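Local coordinates for staphylococcus aureus CymR (PDB 3T8R), which probably acts as a dimeric, DNA-binding transcriptional regulator of the Rrf2 type that senses oxidation through a thiol and controls stress resistance and the oxidative response, at residues 20-25 / 125-130; 46-51 / 84-89; 10-15 / 38-43; 97-100 / 106-109; 51-56 / 66-71. All coordinates share one frame; numbering follows the deposited sequence.

Contact 1: residues 20-25 / 125-130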
# COMPACT_ATOMS: atom_id res chain seq x y z
N LEU A 20 -14.30 -2.90 -20.74
CA LEU A 20 -15.00 -1.96 -21.60
C LEU A 20 -14.03 -1.21 -22.50
O LEU A 20 -14.36 -0.90 -23.66
CB LEU A 20 -15.83 -0.97 -20.76
CG LEU A 20 -17.03 -1.53 -19.99
CD1 LEU A 20 -17.65 -0.41 -19.16
CD2 LEU A 20 -18.08 -2.08 -20.95
N ALA A 21 -12.84 -0.91 -21.99
CA ALA A 21 -11.84 -0.19 -22.75
C ALA A 21 -11.38 -1.05 -23.92
O ALA A 21 -11.09 -0.54 -25.01
CB ALA A 21 -10.66 0.22 -21.87
N LYS A 22 -11.33 -2.35 -23.71
CA LYS A 22 -10.89 -3.26 -24.76
C LYS A 22 -11.90 -3.36 -25.88
O LYS A 22 -11.65 -3.99 -26.91
CB LYS A 22 -10.57 -4.64 -24.18
CG LYS A 22 -9.23 -4.69 -23.51
CD LYS A 22 -8.98 -6.05 -22.92
CE LYS A 22 -7.65 -6.09 -22.20
NZ LYS A 22 -6.50 -6.14 -23.15
N LYS A 23 -13.05 -2.73 -25.69
CA LYS A 23 -14.12 -2.76 -26.68
C LYS A 23 -14.52 -1.36 -27.13
O LYS A 23 -15.47 -1.22 -27.90
CB LYS A 23 -15.34 -3.49 -26.11
CG LYS A 23 -15.13 -4.99 -25.93
CD LYS A 23 -15.51 -5.77 -27.19
CE LYS A 23 -16.99 -5.59 -27.52
NZ LYS A 23 -17.47 -6.52 -28.59
N GLU A 24 -13.82 -0.33 -26.67
CA GLU A 24 -14.25 1.04 -26.94
C GLU A 24 -14.66 1.25 -28.41
O GLU A 24 -13.89 0.99 -29.33
CB GLU A 24 -13.19 2.07 -26.55
CG GLU A 24 -13.69 3.51 -26.68
CD GLU A 24 -12.60 4.57 -26.50
OE1 GLU A 24 -12.77 5.67 -27.06
OE2 GLU A 24 -11.60 4.31 -25.78
N GLY A 25 -15.90 1.70 -28.62
CA GLY A 25 -16.39 1.98 -29.95
C GLY A 25 -16.87 0.76 -30.72
O GLY A 25 -17.07 0.84 -31.93
N TYR A 125 -3.76 2.61 -21.57
CA TYR A 125 -2.50 1.93 -21.30
C TYR A 125 -2.77 0.53 -20.76
O TYR A 125 -2.19 -0.45 -21.24
CB TYR A 125 -1.72 2.77 -20.29
CG TYR A 125 -0.23 2.57 -20.30
CD1 TYR A 125 0.58 3.27 -21.18
CD2 TYR A 125 0.36 1.68 -19.42
CE1 TYR A 125 1.95 3.10 -21.18
CE2 TYR A 125 1.73 1.50 -19.41
CZ TYR A 125 2.51 2.20 -20.29
OH TYR A 125 3.87 2.01 -20.28
N LEU A 126 -3.67 0.41 -19.80
CA LEU A 126 -4.03 -0.91 -19.27
C LEU A 126 -4.64 -1.82 -20.34
O LEU A 126 -4.44 -3.03 -20.34
CB LEU A 126 -4.99 -0.78 -18.08
CG LEU A 126 -4.36 -0.15 -16.83
CD1 LEU A 126 -5.40 0.19 -15.78
CD2 LEU A 126 -3.29 -1.10 -16.25
N ALA A 127 -5.39 -1.23 -21.26
CA ALA A 127 -6.05 -2.02 -22.28
C ALA A 127 -5.09 -2.54 -23.35
O ALA A 127 -5.39 -3.54 -24.00
CB ALA A 127 -7.16 -1.20 -22.92
N GLU A 128 -3.96 -1.87 -23.51
CA GLU A 128 -3.05 -2.17 -24.62
C GLU A 128 -1.79 -2.91 -24.18
O GLU A 128 -0.87 -3.11 -24.97
CB GLU A 128 -2.68 -0.90 -25.37
CG GLU A 128 -3.88 -0.34 -26.15
CD GLU A 128 -3.58 0.95 -26.89
OE1 GLU A 128 -4.38 1.32 -27.77
OE2 GLU A 128 -2.56 1.59 -26.58
N TYR A 129 -1.74 -3.27 -22.91
CA TYR A 129 -0.62 -4.05 -22.37
C TYR A 129 -0.52 -5.35 -23.15
O TYR A 129 -1.53 -6.01 -23.39
CB TYR A 129 -0.89 -4.31 -20.90
CG TYR A 129 0.13 -5.12 -20.11
CD1 TYR A 129 1.29 -4.54 -19.64
CD2 TYR A 129 -0.13 -6.44 -19.78
CE1 TYR A 129 2.20 -5.27 -18.87
CE2 TYR A 129 0.76 -7.18 -19.02
CZ TYR A 129 1.92 -6.60 -18.58
OH TYR A 129 2.80 -7.35 -17.81
N VAL A 130 0.70 -5.72 -23.53
CA VAL A 130 0.91 -6.90 -24.34
C VAL A 130 1.59 -7.98 -23.51
O VAL A 130 2.63 -7.74 -22.94
CB VAL A 130 1.82 -6.59 -25.54
CG1 VAL A 130 2.10 -7.87 -26.33
CG2 VAL A 130 1.16 -5.54 -26.43
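The polar part of this contact is a single hydrogen bond from Lys22 to Ala127. The ammonium of Lys22 donates a hydrogen bond to the backbone carbonyl of Ala127, NZ to O 3.0 Å, reaching that oxygen from a position tilted 32° out of the carbonyl plane, with a C=O...N angle of 131°. Lys22 is stretched through its aliphatic part and turns only at the last torsion (chi4 -75°), which swings NZ back onto the oxygen. The acceptor belongs to the last helical residue of 123-127: Glu128, which follows, has already left helical backbone angles. A positive group placed at this C-terminal end would be expected to interact favourably with the helix dipole.

In the fold, the contact joins the end of helix 8-21 in the winged helix-turn-helix part to the short helix 123-127 that follows the long helix 101-119. From Ala21 to Glu24 the chain makes a type I beta turn as it leaves helix 8-21, and Lys22 lies within this turn. Ala21 also packs against Leu70 of the wing strand 67-70.

The apolar part consists of small groups. The methyls of Ala21 and Ala127 face each other, CB to CB 3.9 Å, and let the backbones come close: the CA atoms of Lys22 and Ala127 are 5.6 Å apart. Alongside, CG of Lys22 lies 4.1 Å from CB of Ala127, so one methyl touches both neighbours on helix 8-21 and the turn after it. Leu126 turns instead to Leu14 and Ile18 of helix 8-21 and to Ala102 of the second subunit.

Contact 2: residues 46-51 / 84-89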
# COMPACT_ATOMS: atom_id res chain seq x y z
N GLU A 46 -23.46 -4.39 -10.05
CA GLU A 46 -24.36 -3.24 -10.10
C GLU A 46 -23.89 -2.12 -9.19
O GLU A 46 -24.02 -0.94 -9.52
CB GLU A 46 -25.78 -3.67 -9.74
CG GLU A 46 -26.81 -2.55 -9.81
CD GLU A 46 -26.89 -1.93 -11.18
OE1 GLU A 46 -27.05 -0.69 -11.26
OE2 GLU A 46 -26.80 -2.68 -12.18
N GLN A 47 -23.32 -2.48 -8.04
CA GLN A 47 -22.83 -1.50 -7.08
C GLN A 47 -21.58 -0.77 -7.58
O GLN A 47 -21.26 0.31 -7.10
CB GLN A 47 -22.55 -2.15 -5.73
CG GLN A 47 -23.82 -2.62 -5.04
CD GLN A 47 -23.52 -3.29 -3.71
OE1 GLN A 47 -22.39 -3.70 -3.44
NE2 GLN A 47 -24.54 -3.42 -2.87
N LEU A 48 -20.88 -1.38 -8.53
CA LEU A 48 -19.70 -0.75 -9.10
C LEU A 48 -20.14 0.13 -10.25
O LEU A 48 -19.62 1.23 -10.44
CB LEU A 48 -18.73 -1.82 -9.62
CG LEU A 48 -18.35 -2.90 -8.62
CD1 LEU A 48 -17.45 -3.90 -9.30
CD2 LEU A 48 -17.65 -2.28 -7.43
N VAL A 49 -21.09 -0.37 -11.03
CA VAL A 49 -21.57 0.35 -12.20
C VAL A 49 -22.21 1.67 -11.80
O VAL A 49 -22.00 2.69 -12.45
CB VAL A 49 -22.57 -0.49 -12.97
CG1 VAL A 49 -23.38 0.39 -13.90
CG2 VAL A 49 -21.85 -1.59 -13.73
N GLY A 50 -23.00 1.65 -10.74
CA GLY A 50 -23.69 2.85 -10.28
C GLY A 50 -22.82 4.09 -10.26
O GLY A 50 -23.10 5.06 -10.97
N PRO A 51 -21.74 4.07 -9.45
CA PRO A 51 -20.82 5.20 -9.31
C PRO A 51 -20.08 5.56 -10.60
O PRO A 51 -19.89 6.75 -10.87
CB PRO A 51 -19.84 4.72 -8.24
CG PRO A 51 -20.61 3.72 -7.45
CD PRO A 51 -21.50 3.03 -8.43
N ARG A 84 -10.45 6.00 -7.02
CA ARG A 84 -11.01 7.09 -6.22
C ARG A 84 -12.53 7.06 -6.18
O ARG A 84 -13.14 7.20 -5.12
CB ARG A 84 -10.49 8.44 -6.71
CG ARG A 84 -9.04 8.71 -6.31
CD ARG A 84 -8.59 10.15 -6.61
NE ARG A 84 -8.23 10.36 -8.01
CZ ARG A 84 -7.04 10.08 -8.52
NH1 ARG A 84 -6.09 9.57 -7.76
NH2 ARG A 84 -6.80 10.31 -9.81
N LEU A 85 -13.16 6.85 -7.33
CA LEU A 85 -14.61 6.86 -7.41
C LEU A 85 -15.24 5.74 -6.59
O LEU A 85 -16.29 5.92 -5.98
CB LEU A 85 -15.04 6.72 -8.86
CG LEU A 85 -14.99 7.99 -9.69
CD1 LEU A 85 -15.08 7.66 -11.16
CD2 LEU A 85 -16.13 8.92 -9.26
N LEU A 86 -14.59 4.58 -6.59
CA LEU A 86 -15.18 3.42 -5.94
C LEU A 86 -14.78 3.26 -4.47
O LEU A 86 -15.58 2.77 -3.67
CB LEU A 86 -14.84 2.16 -6.73
CG LEU A 86 -15.50 2.18 -8.11
CD1 LEU A 86 -14.83 1.22 -9.07
CD2 LEU A 86 -17.00 1.89 -8.00
N GLU A 87 -13.57 3.67 -4.12
CA GLU A 87 -13.04 3.39 -2.78
C GLU A 87 -12.93 4.63 -1.91
O GLU A 87 -13.20 4.57 -0.71
CB GLU A 87 -11.68 2.71 -2.87
CG GLU A 87 -10.51 3.68 -2.87
CD GLU A 87 -9.25 3.09 -2.27
OE1 GLU A 87 -9.15 1.85 -2.22
OE2 GLU A 87 -8.37 3.87 -1.84
N GLY A 88 -12.52 5.74 -2.51
CA GLY A 88 -12.27 6.96 -1.75
C GLY A 88 -11.07 7.73 -2.27
O GLY A 88 -10.17 7.15 -2.89
N PRO A 89 -11.04 9.04 -2.02
CA PRO A 89 -10.06 9.96 -2.60
C PRO A 89 -8.64 9.77 -2.08
O PRO A 89 -7.73 10.35 -2.69
CB PRO A 89 -10.58 11.34 -2.18
CG PRO A 89 -11.32 11.08 -0.92
CD PRO A 89 -11.97 9.74 -1.11
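One methyl of Leu86, CD2, carries most of the contact with Leu48 and Pro51. Leu86 sets CG beside its backbone N and anti to its carbonyl carbon (chi1 -65°), and with chi2 at 160° the branch ending in CD2 is carried across to helix 42-54. There it meets backbone as well as side chain. CD2 of Leu86 lies 3.6 Å from the carbonyl O of Leu48 and 3.9 Å from the CA of the same residue, while the two leucine methyls, CD2 of Leu48 and CD2 of Leu86, are 4.3 Å apart.

Pro51 borders the same methyl with its ring. Its CB is 4.0 Å from CD2 of Leu86 and its CG almost as near, the proline and leucine side chains crossing at about a right angle. Pro51 also kinks its helix, because its nitrogen has no hydrogen to give to the turn before. Leu85, whose CB points toward the other helix, adds a looser border: its carbonyl O is 4.4 Å from CB of Pro51, and its side chain packs on Ala55 and Leu57.

The contact thus presses helix 79-87 against helix 42-54 of the helix-turn-helix unit, while Leu48 also rests on Lys9 and Tyr12 of helix 8-21. With no polar bond between the two segments, their association here depends on van der Waals fit and on the burial of leucine and proline carbon.

Contact 3: residues 10-15 / 38-43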
# COMPACT_ATOMS: atom_id res chain seq x y z
N GLY A 10 -12.68 -1.38 -5.77
CA GLY A 10 -11.76 -0.70 -6.67
C GLY A 10 -11.15 -1.67 -7.66
O GLY A 10 -11.14 -1.39 -8.86
N ARG A 11 -10.65 -2.80 -7.18
CA ARG A 11 -10.07 -3.79 -8.07
C ARG A 11 -11.06 -4.27 -9.12
O ARG A 11 -10.75 -4.30 -10.31
CB ARG A 11 -9.54 -4.99 -7.28
CG ARG A 11 -8.39 -4.61 -6.37
CD ARG A 11 -7.88 -5.81 -5.57
NE ARG A 11 -7.15 -6.75 -6.41
CZ ARG A 11 -6.50 -7.80 -5.92
NH1 ARG A 11 -6.53 -8.03 -4.62
NH2 ARG A 11 -5.85 -8.63 -6.73
N TYR A 12 -12.25 -4.66 -8.69
CA TYR A 12 -13.23 -5.17 -9.64
C TYR A 12 -13.75 -4.08 -10.56
O TYR A 12 -14.01 -4.33 -11.72
CB TYR A 12 -14.37 -5.91 -8.94
CG TYR A 12 -13.93 -7.27 -8.44
CD1 TYR A 12 -13.61 -8.29 -9.33
CD2 TYR A 12 -13.82 -7.53 -7.08
CE1 TYR A 12 -13.20 -9.54 -8.89
CE2 TYR A 12 -13.41 -8.78 -6.62
CZ TYR A 12 -13.10 -9.78 -7.54
OH TYR A 12 -12.70 -11.03 -7.10
N GLY A 13 -13.86 -2.86 -10.05
CA GLY A 13 -14.24 -1.74 -10.89
C GLY A 13 -13.24 -1.51 -12.01
O GLY A 13 -13.62 -1.25 -13.16
N LEU A 14 -11.96 -1.60 -11.67
CA LEU A 14 -10.88 -1.44 -12.62
C LEU A 14 -10.96 -2.52 -13.69
O LEU A 14 -10.83 -2.24 -14.87
CB LEU A 14 -9.53 -1.51 -11.92
CG LEU A 14 -8.51 -0.39 -12.15
CD1 LEU A 14 -7.11 -0.91 -11.83
CD2 LEU A 14 -8.58 0.21 -13.55
N THR A 15 -11.20 -3.76 -13.25
CA THR A 15 -11.38 -4.87 -14.19
C THR A 15 -12.54 -4.64 -15.16
O THR A 15 -12.40 -4.89 -16.36
CB THR A 15 -11.54 -6.23 -13.46
OG1 THR A 15 -10.39 -6.48 -12.65
CG2 THR A 15 -11.67 -7.35 -14.49
N ASN A 38 -15.74 -12.57 -14.36
CA ASN A 38 -14.94 -12.20 -13.19
C ASN A 38 -15.38 -12.80 -11.85
O ASN A 38 -14.91 -12.41 -10.78
CB ASN A 38 -14.86 -10.68 -13.08
CG ASN A 38 -14.13 -10.08 -14.25
OD1 ASN A 38 -14.73 -9.54 -15.17
ND2 ASN A 38 -12.81 -10.20 -14.24
N ASN A 39 -16.28 -13.78 -11.93
CA ASN A 39 -16.74 -14.49 -10.75
C ASN A 39 -17.35 -13.57 -9.70
O ASN A 39 -17.02 -13.66 -8.53
CB ASN A 39 -15.60 -15.28 -10.12
CG ASN A 39 -16.09 -16.44 -9.30
OD1 ASN A 39 -17.21 -16.91 -9.49
ND2 ASN A 39 -15.26 -16.92 -8.38
N LEU A 40 -18.24 -12.68 -10.13
CA LEU A 40 -18.92 -11.77 -9.23
C LEU A 40 -20.41 -11.94 -9.47
O LEU A 40 -20.82 -12.28 -10.57
CB LEU A 40 -18.60 -10.33 -9.62
CG LEU A 40 -17.16 -9.87 -9.72
CD1 LEU A 40 -17.10 -8.49 -10.37
CD2 LEU A 40 -16.56 -9.85 -8.35
N SER A 41 -21.23 -11.69 -8.45
CA SER A 41 -22.67 -11.62 -8.68
C SER A 41 -23.02 -10.38 -9.50
O SER A 41 -22.32 -9.36 -9.41
CB SER A 41 -23.45 -11.63 -7.36
OG SER A 41 -23.28 -10.42 -6.65
N ASP A 42 -24.09 -10.46 -10.28
CA ASP A 42 -24.56 -9.31 -11.06
C ASP A 42 -24.93 -8.17 -10.13
O ASP A 42 -24.74 -7.00 -10.46
CB ASP A 42 -25.78 -9.69 -11.92
CG ASP A 42 -25.41 -10.55 -13.11
OD1 ASP A 42 -25.52 -10.06 -14.26
OD2 ASP A 42 -25.00 -11.71 -12.91
N LEU A 43 -25.43 -8.52 -8.96
CA LEU A 43 -25.84 -7.53 -7.98
C LEU A 43 -24.63 -6.75 -7.46
O LEU A 43 -24.69 -5.53 -7.29
CB LEU A 43 -26.59 -8.20 -6.83
CG LEU A 43 -27.33 -7.36 -5.78
CD1 LEU A 43 -28.49 -6.58 -6.40
CD2 LEU A 43 -27.82 -8.27 -4.66
O HOH W 1 -12.64 -12.90 -9.13
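Tyr12 and Leu40 are brought together by similar first torsions: each places CG beside its own backbone N, at chi1 -74° in Tyr12 and -55° in Leu40. The tyrosine ring thereby projects from helix 8-21 and turns one face to the leucine. A methyl of Leu40 sits almost on the ring axis, with CD2 3.3 Å from the centroid of the Tyr12 ring and 9° off its normal, a close CH-pi contact. The second methyl lies nearer the base of the ring, CD1 of Leu40 being 3.6 Å from CD1 of Tyr12.

The phenol end is tied to the same loop through water. A molecule in the ring plane, at the edge, lies 2.8 Å from OH of Tyr12 and donates to the backbone O of Asn38, also at 2.8 Å. Thr15, one helical turn on, directs its methyl CG2 at the side chain of Asn38, the two groups coming from opposite directions. The threonine hydroxyl is engaged elsewhere, by Gln103 of the second subunit. Glu99 of the second subunit forms a salt bridge with Arg11, and Ile96 of that subunit packs on Tyr12.

Asn39, with positive phi, is the C-prime residue of the Schellman motif that ends helix 31-37, and Ser41 then N-caps helix 42-54 by bonding the N of Tyr44. The loop gripped by Tyr12 is therefore the turn between two helices, an arrangement that fits the helix-turn-helix of an Rrf2-type DNA-binding domain, with helix 42-54 in the place of the probable recognition helix.

Contact 4: residues 97-100 / 106-109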
# COMPACT_ATOMS: atom_id res chain seq x y z
N GLU A 97 -1.08 7.88 17.21
CA GLU A 97 -0.62 9.15 17.77
C GLU A 97 0.81 9.15 18.31
O GLU A 97 1.46 10.20 18.34
CB GLU A 97 -1.62 9.66 18.82
CG GLU A 97 -2.75 10.48 18.23
CD GLU A 97 -3.42 9.81 17.04
OE1 GLU A 97 -4.37 9.02 17.25
OE2 GLU A 97 -3.00 10.08 15.89
N SER A 98 1.32 7.99 18.71
CA SER A 98 2.68 7.93 19.25
C SER A 98 3.78 7.95 18.18
O SER A 98 4.93 8.24 18.49
CB SER A 98 2.84 6.71 20.18
OG SER A 98 2.42 5.50 19.56
N GLU A 99 3.42 7.65 16.94
CA GLU A 99 4.41 7.58 15.86
C GLU A 99 5.17 8.89 15.70
O GLU A 99 4.57 9.96 15.62
CB GLU A 99 3.77 7.21 14.53
CG GLU A 99 3.57 5.72 14.35
CD GLU A 99 3.14 5.36 12.95
OE1 GLU A 99 3.38 4.21 12.54
OE2 GLU A 99 2.57 6.24 12.26
N PRO A 100 6.50 8.80 15.65
CA PRO A 100 7.30 10.01 15.44
C PRO A 100 6.98 10.65 14.09
O PRO A 100 6.59 9.96 13.15
CB PRO A 100 8.75 9.49 15.47
CG PRO A 100 8.65 8.02 15.27
CD PRO A 100 7.33 7.60 15.83
N LEU A 106 7.14 9.25 6.38
CA LEU A 106 7.49 8.08 5.58
C LEU A 106 6.25 7.44 4.95
O LEU A 106 6.24 7.14 3.76
CB LEU A 106 8.24 7.05 6.43
CG LEU A 106 8.62 5.77 5.69
CD1 LEU A 106 9.53 6.07 4.52
CD2 LEU A 106 9.28 4.80 6.67
N TRP A 107 5.21 7.24 5.75
CA TRP A 107 3.97 6.66 5.23
C TRP A 107 3.36 7.56 4.17
O TRP A 107 2.78 7.07 3.19
CB TRP A 107 2.93 6.42 6.33
CG TRP A 107 3.38 5.68 7.53
CD1 TRP A 107 3.08 5.98 8.83
CD2 TRP A 107 4.19 4.50 7.56
NE1 TRP A 107 3.66 5.06 9.67
CE2 TRP A 107 4.35 4.15 8.92
CE3 TRP A 107 4.81 3.71 6.59
CZ2 TRP A 107 5.10 3.04 9.32
CZ3 TRP A 107 5.55 2.62 6.99
CH2 TRP A 107 5.69 2.29 8.34
N ILE A 108 3.46 8.86 4.36
CA ILE A 108 2.93 9.80 3.38
C ILE A 108 3.69 9.64 2.08
O ILE A 108 3.10 9.67 0.99
CB ILE A 108 3.05 11.27 3.84
CG1 ILE A 108 2.17 11.52 5.07
CG2 ILE A 108 2.69 12.23 2.71
CD1 ILE A 108 0.75 11.11 4.90
N ARG A 109 5.01 9.47 2.18
CA ARG A 109 5.86 9.28 1.01
C ARG A 109 5.47 8.01 0.26
O ARG A 109 5.43 7.99 -0.97
CB ARG A 109 7.34 9.24 1.39
CG ARG A 109 8.06 10.57 1.27
CD ARG A 109 9.59 10.40 1.42
NE ARG A 109 9.97 10.11 2.80
CZ ARG A 109 11.03 9.39 3.16
NH1 ARG A 109 11.84 8.87 2.25
NH2 ARG A 109 11.28 9.18 4.45
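Glu99 and Trp107 meet where a loop leads into the long helix 101-119, a helix that reaches away from the DNA-binding part of the chain and pairs with the second subunit, as in dimeric Rrf2-type regulators. Along the loop, Glu97 comes first and bonds back to Ser95. Ser98 follows, with a weak hydrogen bond to the backbone O of Asn38 in the second subunit.

Glu99, its CB pointing toward the helix segment, carries the whole contact. It sets CG beside its own backbone N (chi1 -83°) and runs extended beyond it, so that the carboxylate is carried to the edge of the indole of Trp107, one and a half to two turns into the helix. The two side chains cross at about a right angle, and carboxylate and ring planes are 28° apart. The indole N-H is shared unevenly between the two oxygens: OE1 takes the straighter bond, while OE2 of Glu99, 3.0 Å from NE1, accepts a weak, more bent one.

The carboxylate is buried, and its charge is met from the other chain, since Arg11 of the second subunit forms a salt bridge to OE1. That arginine also packs on Trp107, so Glu99 and Trp107 both meet it at the interface.

Pro100, at the N-cap position of helix 101-119, closes the segment and packs on Thr15 of the second subunit. In the stronger indole bond, 3.0 Å long with an N-H...O angle of 155°, NE1 of Trp107 approaches OE1 of Glu99 from the syn side but clearly tilted out of the carboxylate plane.

Contact 5: residues 51-56 / 66-71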
# COMPACT_ATOMS: atom_id res chain seq x y z
N PRO A 51 -21.74 4.07 -9.45
CA PRO A 51 -20.82 5.20 -9.31
C PRO A 51 -20.08 5.56 -10.60
O PRO A 51 -19.89 6.75 -10.87
CB PRO A 51 -19.84 4.72 -8.24
CG PRO A 51 -20.61 3.72 -7.45
CD PRO A 51 -21.50 3.03 -8.43
N LEU A 52 -19.68 4.57 -11.38
CA LEU A 52 -19.03 4.82 -12.67
C LEU A 52 -19.95 5.54 -13.66
O LEU A 52 -19.54 6.42 -14.42
CB LEU A 52 -18.53 3.50 -13.27
CG LEU A 52 -17.40 2.86 -12.47
CD1 LEU A 52 -17.17 1.42 -12.91
CD2 LEU A 52 -16.12 3.67 -12.62
N ARG A 53 -21.22 5.15 -13.63
CA ARG A 53 -22.23 5.75 -14.48
C ARG A 53 -22.48 7.19 -14.03
O ARG A 53 -22.54 8.12 -14.84
CB ARG A 53 -23.51 4.93 -14.38
CG ARG A 53 -24.54 5.17 -15.46
CD ARG A 53 -25.64 4.13 -15.33
NE ARG A 53 -26.30 4.21 -14.03
CZ ARG A 53 -26.65 3.16 -13.29
NH1 ARG A 53 -26.43 1.93 -13.72
NH2 ARG A 53 -27.24 3.36 -12.12
N ASN A 54 -22.59 7.38 -12.72
CA ASN A 54 -22.85 8.70 -12.16
C ASN A 54 -21.73 9.70 -12.42
O ASN A 54 -21.97 10.89 -12.56
CB ASN A 54 -23.13 8.59 -10.67
CG ASN A 54 -24.48 7.98 -10.39
OD1 ASN A 54 -25.32 7.90 -11.29
ND2 ASN A 54 -24.70 7.53 -9.16
N ALA A 55 -20.50 9.19 -12.51
CA ALA A 55 -19.35 10.04 -12.80
C ALA A 55 -19.22 10.30 -14.29
O ALA A 55 -18.36 11.07 -14.71
CB ALA A 55 -18.07 9.40 -12.26
N GLY A 56 -20.05 9.64 -15.09
CA GLY A 56 -20.07 9.84 -16.53
C GLY A 56 -19.03 9.06 -17.32
O GLY A 56 -18.77 9.36 -18.49
N GLY A 66 -29.15 -4.10 -19.60
CA GLY A 66 -27.94 -4.15 -18.79
C GLY A 66 -26.70 -4.38 -19.63
O GLY A 66 -25.94 -5.31 -19.36
N GLY A 67 -26.51 -3.56 -20.66
CA GLY A 67 -25.32 -3.61 -21.50
C GLY A 67 -24.63 -2.27 -21.44
O GLY A 67 -25.29 -1.23 -21.41
N TYR A 68 -23.30 -2.29 -21.42
CA TYR A 68 -22.53 -1.08 -21.12
C TYR A 68 -21.39 -0.79 -22.09
O TYR A 68 -20.89 -1.69 -22.77
CB TYR A 68 -21.98 -1.17 -19.70
CG TYR A 68 -23.05 -0.92 -18.67
CD1 TYR A 68 -23.32 0.36 -18.23
CD2 TYR A 68 -23.82 -1.97 -18.18
CE1 TYR A 68 -24.31 0.60 -17.30
CE2 TYR A 68 -24.82 -1.73 -17.25
CZ TYR A 68 -25.06 -0.45 -16.82
OH TYR A 68 -26.04 -0.20 -15.88
N GLN A 69 -20.99 0.48 -22.13
CA GLN A 69 -19.85 0.90 -22.94
C GLN A 69 -19.19 2.10 -22.26
O GLN A 69 -19.81 2.78 -21.45
CB GLN A 69 -20.30 1.26 -24.36
CG GLN A 69 -21.10 2.54 -24.44
CD GLN A 69 -21.69 2.80 -25.82
OE1 GLN A 69 -21.51 2.02 -26.75
NE2 GLN A 69 -22.40 3.92 -25.96
N LEU A 70 -17.93 2.33 -22.56
CA LEU A 70 -17.28 3.56 -22.13
C LEU A 70 -18.03 4.76 -22.70
O LEU A 70 -18.46 4.74 -23.84
CB LEU A 70 -15.86 3.58 -22.66
CG LEU A 70 -14.69 3.57 -21.70
CD1 LEU A 70 -14.89 2.65 -20.51
CD2 LEU A 70 -13.46 3.21 -22.50
N ARG A 71 -18.19 5.80 -21.89
CA ARG A 71 -18.77 7.03 -22.37
C ARG A 71 -17.69 8.07 -22.65
O ARG A 71 -17.87 8.99 -23.46
CB ARG A 71 -19.75 7.57 -21.32
CG ARG A 71 -20.23 8.95 -21.66
CD ARG A 71 -21.18 9.51 -20.63
NE ARG A 71 -21.46 10.89 -21.00
CZ ARG A 71 -20.68 11.91 -20.65
NH1 ARG A 71 -19.61 11.70 -19.90
NH2 ARG A 71 -20.98 13.15 -21.05
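Two guanidinium groups make this contact, and both work through their edges. NH1 of Arg53 lies 3.1 Å from OH of Tyr68, near the plane of the guanidinium and near that of the phenol ring, the two planes being only 23° apart. The bond is weak, its N-H...O angle being 126°. Arg71 likewise offers an edge, with the carbonyl O of Gly56 lying almost in its guanidinium plane.

These bonds join the end of helix 42-54 to strand 67-70, the middle strand of the three-stranded antiparallel sheet in this winged helix-turn-helix domain; strand 58-60 leads from the helix into the wing. Arg53 reaches Tyr68 by a bend at chi3, and its NH1 also has a long, weak ion pair with Glu46.

Gly56 ends the helix in a Schellman motif, its positive phi suited to glycine, and its N bonds to O of Arg53. The turn presents the Gly56 carbonyl to Arg71, which runs extended from CG to NE alongside it, CD 3.2 Å from that O. NH1 of Arg71 donates to O of Gly56 at 2.9 Å, in the carbonyl plane on a lone pair, with an N-H...O angle of 160°.

Overall arrangement
Contacts 2, 3 and 5 gather on helix 42-54, contacts 2 and 5 sharing Pro51; contact 2 has its centre about 11 Å from each of the other two. Contact 1 shares helix 8-21 with contact 3, touching it through Leu126 and Leu14, and meets contact 5 where Leu20 and Ala21 pack on strand 67-70. Along the chain, contact 3 closes before contact 2 opens, contact 5 is nested within contact 2, and contact 1 encloses contacts 2, 4 and 5. Contact 4 stands apart on helix 101-119, its centre about 38 Å from that of contact 1. Contacts 1, 3 and 4 touch the second subunit; across the dimer Arg11 of contact 3 meets Glu99 of contact 4.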